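Local structure of dipicolinate synthase subunit B (Bacillus halodurans, 3LQK) at residues M90-M95 against P111-A116; N133-L138 against N167-R172; N151-P156 against G186-P191. The protein probably takes part, together with a partner subunit, in making dipicolinate, the small dicarboxylic acid of Bacillus spores, and belongs to the flavoprotein family. All blocks are in the same frame, centred on the assembly; numbering follows the deposited sequence.

Contact 1 of 3, residues M90-M95 against P111-A116; sequences MVIAPM and PVLMGA
Ile92 meets helix 111-116 through two of its branches. Carbons CG1 and CG2 lie against one methyl of Val112, with Ile92 CG2 3.9 Å from Val112 CG1. The outer part of Ile92 is extended (chi2 175°), which carries CD1 further along the helix to Ala116, where Ile92 CD1 and Ala116 CB are 4.0 Å apart. Leu113 adds a looser touch: its side chain starts away from the strand, but CD2 returns to 4.5 Å from Ile92 CD1.

Met90, modelled as selenomethionine, takes a different route. Its CG stands opposite the backbone nitrogen, 3.9 Å from Ala116 CA, and a bend at chi2 (77°) lays the rest of the chain along the helix backbone. SE passes Gly115, 4.1 Å from Gly115 C. Met90 CE ends 3.7 Å from Val112 O, and the Met90 and Val112 side chains cross at about a right angle. Glycine suits position 115, since a beta carbon there would crowd the selenium.

The contact is packing without polar bonds, of apolar side chains on a helix and its backbone, a worked example of the beta-alpha-beta crossover: strand 89-95 leads through helices 97-104 and 111-121 to its parallel neighbour 126-132. Strand 9-13 pairs with the other edge of strand 89-95, Phe103 of helix 97-104 packs on Leu113 and Ala116, and Val91 faces Leu176 and Ile180 of helix 176-184.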
loop_
_atom_site.group_PDB
_atom_site.type_symbol
_atom_site.label_atom_id
_atom_site.label_comp_id
_atom_site.label_asym_id
_atom_site.label_seq_id
_atom_site.Cartn_x
_atom_site.Cartn_y
_atom_site.Cartn_z
HETATM N N MSE A 90 2.066 25.071 -7.566
HETATM C CA MSE A 90 2.966 24.410 -8.451
HETATM C C MSE A 90 2.152 23.549 -9.381
HETATM O O MSE A 90 1.322 22.754 -8.920
HETATM C CB MSE A 90 3.917 23.539 -7.627
HETATM C CG MSE A 90 4.865 22.658 -8.425
HETATM SE SE MSE A 90 6.351 23.632 -9.179
HETATM C CE MSE A 90 6.883 22.311 -10.443
ATOM N N VAL A 91 2.414 23.646 -10.674
ATOM C CA VAL A 91 1.785 22.800 -11.682
ATOM C C VAL A 91 2.826 21.826 -12.193
ATOM O O VAL A 91 3.984 22.206 -12.402
ATOM C CB VAL A 91 1.317 23.687 -12.900
ATOM C CG1 VAL A 91 0.607 22.856 -13.975
ATOM C CG2 VAL A 91 0.384 24.811 -12.424
ATOM N N ILE A 92 2.438 20.568 -12.418
ATOM C CA ILE A 92 3.258 19.601 -13.129
ATOM C C ILE A 92 2.433 19.091 -14.277
ATOM O O ILE A 92 1.430 18.354 -14.092
ATOM C CB ILE A 92 3.650 18.396 -12.282
ATOM C CG1 ILE A 92 4.276 18.808 -10.918
ATOM C CG2 ILE A 92 4.615 17.450 -13.047
ATOM C CD1 ILE A 92 4.543 17.570 -10.029
ATOM N N ALA A 93 2.805 19.541 -15.473
ATOM C CA ALA A 93 2.129 19.128 -16.666
ATOM C C ALA A 93 3.019 19.216 -17.896
ATOM O O ALA A 93 3.629 20.243 -18.133
ATOM C CB ALA A 93 0.843 19.932 -16.850
ATOM N N PRO A 94 3.099 18.133 -18.691
ATOM C CA PRO A 94 2.526 16.810 -18.471
ATOM C C PRO A 94 3.235 16.134 -17.335
ATOM O O PRO A 94 4.457 16.439 -17.074
ATOM C CB PRO A 94 2.783 16.068 -19.821
ATOM C CG PRO A 94 3.920 16.743 -20.406
ATOM C CD PRO A 94 3.889 18.176 -19.947
HETATM N N MSE A 95 2.487 15.289 -16.605
HETATM C CA MSE A 95 3.136 14.411 -15.599
HETATM C C MSE A 95 3.139 12.987 -16.105
HETATM O O MSE A 95 2.076 12.337 -16.192
HETATM C CB MSE A 95 2.482 14.509 -14.220
HETATM C CG MSE A 95 3.249 13.733 -13.106
HETATM SE SE MSE A 95 2.396 13.964 -11.369
HETATM C CE MSE A 95 0.844 13.070 -11.687
ATOM N N PRO A 111 14.328 18.376 -10.284
ATOM C CA PRO A 111 13.986 19.719 -9.943
ATOM C C PRO A 111 12.442 19.950 -9.887
ATOM O O PRO A 111 11.954 20.658 -8.999
ATOM C CB PRO A 111 14.724 20.562 -11.004
ATOM C CG PRO A 111 15.806 19.677 -11.550
ATOM C CD PRO A 111 15.201 18.307 -11.488
ATOM N N VAL A 112 11.688 19.316 -10.767
ATOM C CA VAL A 112 10.240 19.426 -10.774
ATOM C C VAL A 112 9.625 18.886 -9.481
ATOM O O VAL A 112 8.783 19.504 -8.840
ATOM C CB VAL A 112 9.629 18.702 -12.038
ATOM C CG1 VAL A 112 8.094 18.721 -11.994
ATOM C CG2 VAL A 112 10.058 19.385 -13.378
ATOM N N LEU A 113 10.059 17.707 -9.076
ATOM C CA LEU A 113 9.499 17.076 -7.884
ATOM C C LEU A 113 9.949 17.837 -6.671
ATOM O O LEU A 113 9.243 17.864 -5.659
ATOM C CB LEU A 113 9.922 15.613 -7.802
ATOM C CG LEU A 113 9.352 14.741 -8.931
ATOM C CD1 LEU A 113 9.929 13.374 -8.819
ATOM C CD2 LEU A 113 7.797 14.705 -8.930
HETATM N N MSE A 114 11.124 18.459 -6.737
HETATM C CA MSE A 114 11.552 19.291 -5.584
HETATM C C MSE A 114 10.696 20.531 -5.477
HETATM O O MSE A 114 10.319 20.927 -4.383
HETATM C CB MSE A 114 13.037 19.607 -5.685
HETATM C CG MSE A 114 13.563 20.511 -4.628
HETATM SE SE MSE A 114 13.466 19.633 -2.855
HETATM C CE MSE A 114 14.796 18.280 -3.117
ATOM N N GLY A 115 10.314 21.138 -6.626
ATOM C CA GLY A 115 9.375 22.239 -6.595
ATOM C C GLY A 115 8.038 21.867 -5.930
ATOM O O GLY A 115 7.485 22.626 -5.124
ATOM N N ALA A 116 7.535 20.701 -6.284
ATOM C CA ALA A 116 6.296 20.185 -5.716
ATOM C C ALA A 116 6.448 19.954 -4.201
ATOM O O ALA A 116 5.615 20.380 -3.405
ATOM C CB ALA A 116 5.880 18.867 -6.435
#

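Contact 2 of 3, residues N133-L138 against N167-R172; sequences NDALGL and NSLVAR. With PO4 (phosphate ion), chain C.
Asn167 accepts the backbone N-H of Leu136 at its backbone carbonyl oxygen, with Leu136 N 2.8 Å from Asn167 O and the bond fairly straight (161°). Ala135 N is almost as near this oxygen, but its angle is too poor for a bond. On the apolar side the packing is tight: Ala135 CB sits 3.5 Å from Leu169 CB, and the Leu136 and Leu169 side chains cross at about a right angle, with Leu136 CD2 3.9 Å from Leu169 CD1. Met147 and Leu193 of a neighbouring subunit cover this apolar patch. The Asn167 amide is also closely fitted, lying alongside the Leu136-Gly137 backbone, where a beta carbon on Gly137 would crowd ND2. Asp134 to Gly137 form a type I turn, closed by Gly137 N on Asp134 O, in the loop that follows strand 126-132 of the Rossmann-like sheet, while 169-171 runs antiparallel to that strand. On the polar side the fit is looser. A water bridges Asn133 O and Asn167 N, and Ser168 OG turns off to Asp160. Asn133 starts away from 167-172, and with chi1 at 71° its ND2 donates to phosphate O4 at 2.8 Å. That ion, probably from the crystallisation liquor, is also held by Arg121 of a second neighbouring subunit.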
loop_
_atom_site.group_PDB
_atom_site.type_symbol
_atom_site.label_atom_id
_atom_site.label_comp_id
_atom_site.label_asym_id
_atom_site.label_seq_id
_atom_site.Cartn_x
_atom_site.Cartn_y
_atom_site.Cartn_z
ATOM N N ASN A 133 0.276 5.926 -20.352
ATOM C CA ASN A 133 -0.449 4.777 -20.886
ATOM C C ASN A 133 -0.629 3.622 -19.871
ATOM O O ASN A 133 -1.217 2.584 -20.200
ATOM C CB ASN A 133 0.169 4.318 -22.198
ATOM C CG ASN A 133 1.529 3.666 -21.998
ATOM O OD1 ASN A 133 1.777 3.069 -20.955
ATOM N ND2 ASN A 133 2.431 3.823 -22.972
ATOM N N ASP A 134 -0.157 3.813 -18.638
ATOM C CA ASP A 134 -0.342 2.795 -17.570
ATOM C C ASP A 134 -1.146 3.358 -16.390
ATOM O O ASP A 134 -1.130 2.826 -15.289
ATOM C CB ASP A 134 1.015 2.237 -17.095
ATOM C CG ASP A 134 1.890 3.286 -16.396
ATOM O OD1 ASP A 134 1.547 4.516 -16.318
ATOM O OD2 ASP A 134 2.950 2.868 -15.889
ATOM N N ALA A 135 -1.824 4.474 -16.615
ATOM C CA ALA A 135 -2.575 5.110 -15.559
ATOM C C ALA A 135 -3.639 4.155 -14.916
ATOM O O ALA A 135 -3.861 4.206 -13.697
ATOM C CB ALA A 135 -3.242 6.352 -16.122
ATOM N N LEU A 136 -4.333 3.307 -15.703
ATOM C CA LEU A 136 -5.328 2.375 -15.113
ATOM C C LEU A 136 -4.737 1.018 -14.819
ATOM O O LEU A 136 -5.470 0.085 -14.439
ATOM C CB LEU A 136 -6.563 2.219 -15.994
ATOM C CG LEU A 136 -7.357 3.526 -16.234
ATOM C CD1 LEU A 136 -8.508 3.359 -17.307
ATOM C CD2 LEU A 136 -7.917 3.987 -14.882
ATOM N N GLY A 137 -3.452 0.876 -15.072
ATOM C CA GLY A 137 -2.668 -0.345 -14.717
ATOM C C GLY A 137 -1.819 -0.072 -13.475
ATOM O O GLY A 137 -2.346 0.373 -12.450
ATOM N N LEU A 138 -0.500 -0.182 -13.594
ATOM C CA LEU A 138 0.381 -0.126 -12.415
ATOM C C LEU A 138 0.418 1.237 -11.760
ATOM O O LEU A 138 0.715 1.354 -10.562
ATOM C CB LEU A 138 1.832 -0.562 -12.776
ATOM C CG LEU A 138 2.028 -2.072 -12.879
ATOM C CD1 LEU A 138 3.321 -2.320 -13.621
ATOM C CD2 LEU A 138 1.938 -2.775 -11.474
ATOM N N ASN A 167 -5.319 1.435 -20.841
ATOM C CA ASN A 167 -4.875 1.960 -19.533
ATOM C C ASN A 167 -4.456 3.417 -19.499
ATOM O O ASN A 167 -4.001 3.909 -18.452
ATOM C CB ASN A 167 -3.806 1.068 -18.917
ATOM C CG ASN A 167 -4.354 -0.297 -18.548
ATOM O OD1 ASN A 167 -5.560 -0.450 -18.361
ATOM N ND2 ASN A 167 -3.477 -1.295 -18.436
ATOM N N SER A 168 -4.559 4.089 -20.647
ATOM C CA SER A 168 -4.059 5.426 -20.785
ATOM C C SER A 168 -5.030 6.474 -20.284
ATOM O O SER A 168 -6.186 6.478 -20.731
ATOM C CB SER A 168 -3.789 5.722 -22.260
ATOM O OG SER A 168 -3.320 7.053 -22.394
ATOM N N LEU A 169 -4.574 7.356 -19.393
ATOM C CA LEU A 169 -5.291 8.572 -19.019
ATOM C C LEU A 169 -4.445 9.782 -19.360
ATOM O O LEU A 169 -3.247 9.732 -19.111
ATOM C CB LEU A 169 -5.612 8.575 -17.523
ATOM C CG LEU A 169 -6.576 7.509 -16.999
ATOM C CD1 LEU A 169 -6.757 7.635 -15.446
ATOM C CD2 LEU A 169 -7.915 7.634 -17.760
ATOM N N VAL A 170 -5.080 10.838 -19.911
ATOM C CA VAL A 170 -4.452 12.114 -20.245
ATOM C C VAL A 170 -5.394 13.269 -19.840
ATOM O O VAL A 170 -6.628 13.178 -20.028
ATOM C CB VAL A 170 -4.146 12.210 -21.754
ATOM C CG1 VAL A 170 -3.438 13.583 -22.166
ATOM C CG2 VAL A 170 -3.262 10.976 -22.205
ATOM N N ALA A 171 -4.814 14.301 -19.251
ATOM C CA ALA A 171 -5.540 15.503 -18.830
ATOM C C ALA A 171 -5.975 16.337 -20.038
ATOM O O ALA A 171 -5.334 16.325 -21.074
ATOM C CB ALA A 171 -4.658 16.390 -17.861
ATOM N N ARG A 172 -7.069 17.062 -19.866
ATOM C CA ARG A 172 -7.472 18.116 -20.736
ATOM C C ARG A 172 -6.733 19.346 -20.313
ATOM O O ARG A 172 -7.152 20.040 -19.367
ATOM C CB ARG A 172 -8.978 18.382 -20.601
ATOM C CG ARG A 172 -9.526 19.374 -21.628
ATOM C CD ARG A 172 -11.024 19.580 -21.415
ATOM N NE ARG A 172 -11.848 18.451 -21.893
ATOM C CZ ARG A 172 -13.160 18.304 -21.631
ATOM N NH1 ARG A 172 -13.842 17.278 -22.155
ATOM N NH2 ARG A 172 -13.803 19.185 -20.854
HETATM P P PO4 C . 2.348 5.895 -26.325
HETATM O O1 PO4 C . 3.880 5.726 -26.404
HETATM O O2 PO4 C . 1.920 7.082 -25.452
HETATM O O3 PO4 C . 1.720 6.069 -27.738
HETATM O O4 PO4 C . 1.804 4.699 -25.579
HETATM O O HOH W 1 -2.775 1.444 -22.332
#

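Contact 3 of 3, residues N151-P156 against G186-P191; sequences NIYFIP and GQQYQP
The loop 186-191 runs alongside residues 153-156 in nearly the same direction, 19° apart, with the CA atoms of Tyr153 and Gln188 5.6 Å from each other. Bonding between them falls to one side chain. The Gln188 amide faces the backbone of Phe154 and grips it twice: Phe154 N donates to Gln188 OE1 at 2.9 Å, almost perfectly straight (177°), and Gln188 NE2 donates to Phe154 O at 2.7 Å. Each donor lies on a carbonyl lone pair. The second N-H of NE2 goes to Tyr189 O of its own loop, so three bonds fix the rotation of the amide. With CG anti to the backbone N, a bend at chi2 (58°) brings this group across to the strand. Cut back to alanine, this position would probably leave the N-H and carbonyl of Phe154 without these mates and the loop less firmly tied to the strand.

Tyr153 lies obliquely beside the peptides of Gly186 and Gln187, with CD1 3.4 Å from Gln187 O, and Lys150 of a neighbouring subunit makes a cation-pi contact with its ring. Further on, Pro156 CG meets the edge of the Tyr189 ring, in its plane, 3.8 Å from CD2. Gly186, with positive phi, is the C-prime residue of the Schellman motif ending helix 176-184; beyond it the chain flanks the strand much as an added edge strand would, the glutamine amide imitating the backbone of such a neighbour.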
loop_
_atom_site.group_PDB
_atom_site.type_symbol
_atom_site.label_atom_id
_atom_site.label_comp_id
_atom_site.label_asym_id
_atom_site.label_seq_id
_atom_site.Cartn_x
_atom_site.Cartn_y
_atom_site.Cartn_z
ATOM N N ASN A 151 -3.770 18.832 -0.482
ATOM C CA ASN A 151 -3.118 19.862 -1.254
ATOM C C ASN A 151 -2.716 19.460 -2.653
ATOM O O ASN A 151 -1.992 20.194 -3.320
ATOM C CB ASN A 151 -1.939 20.479 -0.489
ATOM C CG ASN A 151 -2.375 21.127 0.790
ATOM O OD1 ASN A 151 -3.348 21.854 0.789
ATOM N ND2 ASN A 151 -1.703 20.810 1.904
ATOM N N ILE A 152 -3.199 18.336 -3.141
ATOM C CA ILE A 152 -2.849 17.880 -4.465
ATOM C C ILE A 152 -4.147 17.819 -5.275
ATOM O O ILE A 152 -5.125 17.249 -4.835
ATOM C CB ILE A 152 -2.152 16.505 -4.456
ATOM C CG1 ILE A 152 -0.857 16.632 -3.676
ATOM C CG2 ILE A 152 -1.853 16.014 -5.958
ATOM C CD1 ILE A 152 0.068 15.386 -3.570
ATOM N N TYR A 153 -4.130 18.373 -6.485
ATOM C CA TYR A 153 -5.313 18.463 -7.332
ATOM C C TYR A 153 -4.985 18.095 -8.765
ATOM O O TYR A 153 -3.825 18.265 -9.188
ATOM C CB TYR A 153 -5.933 19.880 -7.294
ATOM C CG TYR A 153 -6.179 20.379 -5.878
ATOM C CD1 TYR A 153 -7.364 20.119 -5.206
ATOM C CD2 TYR A 153 -5.186 21.073 -5.199
ATOM C CE1 TYR A 153 -7.545 20.555 -3.861
ATOM C CE2 TYR A 153 -5.349 21.468 -3.888
ATOM C CZ TYR A 153 -6.525 21.262 -3.254
ATOM O OH TYR A 153 -6.608 21.717 -1.986
ATOM N N PHE A 154 -5.987 17.555 -9.463
ATOM C CA PHE A 154 -5.824 17.033 -10.823
ATOM C C PHE A 154 -6.571 17.850 -11.886
ATOM O O PHE A 154 -7.748 18.215 -11.694
ATOM C CB PHE A 154 -6.288 15.565 -10.875
ATOM C CG PHE A 154 -5.268 14.570 -10.375
ATOM C CD1 PHE A 154 -4.938 14.500 -9.035
ATOM C CD2 PHE A 154 -4.604 13.719 -11.263
ATOM C CE1 PHE A 154 -4.004 13.614 -8.577
ATOM C CE2 PHE A 154 -3.618 12.836 -10.807
ATOM C CZ PHE A 154 -3.344 12.763 -9.470
ATOM N N ILE A 155 -5.866 18.215 -12.966
ATOM C CA ILE A 155 -6.483 18.772 -14.128
ATOM C C ILE A 155 -7.399 17.635 -14.633
ATOM O O ILE A 155 -6.999 16.475 -14.670
ATOM C CB ILE A 155 -5.485 19.113 -15.220
ATOM C CG1 ILE A 155 -4.423 20.134 -14.746
ATOM C CG2 ILE A 155 -6.206 19.600 -16.512
ATOM C CD1 ILE A 155 -3.258 20.313 -15.773
ATOM N N PRO A 156 -8.639 17.958 -14.970
ATOM C CA PRO A 156 -9.569 16.926 -15.345
ATOM C C PRO A 156 -8.997 16.056 -16.430
ATOM O O PRO A 156 -8.283 16.554 -17.339
ATOM C CB PRO A 156 -10.776 17.741 -15.877
ATOM C CG PRO A 156 -10.797 18.886 -15.016
ATOM C CD PRO A 156 -9.328 19.242 -14.748
ATOM N N GLY A 186 -8.590 25.728 -2.277
ATOM C CA GLY A 186 -8.648 24.496 -1.547
ATOM C C GLY A 186 -9.589 23.473 -2.137
ATOM O O GLY A 186 -9.973 22.569 -1.442
ATOM N N GLN A 187 -9.917 23.572 -3.424
ATOM C CA GLN A 187 -10.908 22.666 -4.040
ATOM C C GLN A 187 -10.361 21.991 -5.304
ATOM O O GLN A 187 -9.585 22.611 -6.074
ATOM C CB GLN A 187 -12.198 23.437 -4.461
ATOM C CG GLN A 187 -12.925 24.261 -3.402
ATOM C CD GLN A 187 -13.391 23.421 -2.211
ATOM O OE1 GLN A 187 -13.592 22.206 -2.329
ATOM N NE2 GLN A 187 -13.554 24.068 -1.039
ATOM N N GLN A 188 -10.803 20.754 -5.511
ATOM C CA GLN A 188 -10.700 20.034 -6.743
ATOM C C GLN A 188 -11.789 20.542 -7.705
ATOM O O GLN A 188 -12.965 20.463 -7.402
ATOM C CB GLN A 188 -10.924 18.511 -6.514
ATOM C CG GLN A 188 -10.924 17.690 -7.786
ATOM C CD GLN A 188 -9.605 17.823 -8.627
ATOM O OE1 GLN A 188 -8.526 17.450 -8.171
ATOM N NE2 GLN A 188 -9.723 18.313 -9.851
ATOM N N TYR A 189 -11.372 21.002 -8.882
ATOM C CA TYR A 189 -12.264 21.433 -9.937
ATOM C C TYR A 189 -13.001 20.227 -10.497
ATOM O O TYR A 189 -12.415 19.144 -10.668
ATOM C CB TYR A 189 -11.445 22.146 -11.037
ATOM C CG TYR A 189 -12.254 22.652 -12.211
ATOM C CD1 TYR A 189 -13.104 23.758 -12.118
ATOM C CD2 TYR A 189 -12.151 22.029 -13.411
ATOM C CE1 TYR A 189 -13.859 24.208 -13.268
ATOM C CE2 TYR A 189 -12.864 22.439 -14.526
ATOM C CZ TYR A 189 -13.719 23.495 -14.461
ATOM O OH TYR A 189 -14.355 23.774 -15.610
ATOM N N GLN A 190 -14.284 20.422 -10.803
ATOM C CA GLN A 190 -15.186 19.351 -11.153
ATOM C C GLN A 190 -15.876 19.649 -12.413
ATOM O O GLN A 190 -16.125 20.797 -12.684
ATOM C CB GLN A 190 -16.234 19.185 -10.076
ATOM C CG GLN A 190 -15.725 18.630 -8.749
ATOM C CD GLN A 190 -15.060 17.238 -8.822
ATOM O OE1 GLN A 190 -14.325 16.838 -7.874
ATOM N NE2 GLN A 190 -15.301 16.500 -9.891
ATOM N N PRO A 191 -16.204 18.632 -13.236
ATOM C CA PRO A 191 -15.944 17.230 -13.152
ATOM C C PRO A 191 -14.485 16.931 -13.392
ATOM O O PRO A 191 -13.867 17.454 -14.291
ATOM C CB PRO A 191 -16.832 16.646 -14.250
ATOM C CG PRO A 191 -17.020 17.763 -15.261
ATOM C CD PRO A 191 -17.066 18.980 -14.396
#

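Overall arrangement
Together the contacts illustrate how chemistry follows depth in an alpha/beta fold. Contact 1, about 5 Å from the centre of the chain, is wholly buried and apolar. Contacts 2 and 3 lie further out, and each adds hydrogen bonds: a backbone carbonyl with water and phosphate nearby in contact 2, a side-chain amide in contact 3. All three reach the same sheet. Strands 152-159 and 169-171 are neighbours in it, and Arg172 N probably bonds to Pro156 O, linking contacts 2 and 3 directly; both also touch the same neighbouring subunit. Contact 1 meets contact 3 through Ala93 and Ile155, but stays about 7 Å from contact 2 between nearest atoms.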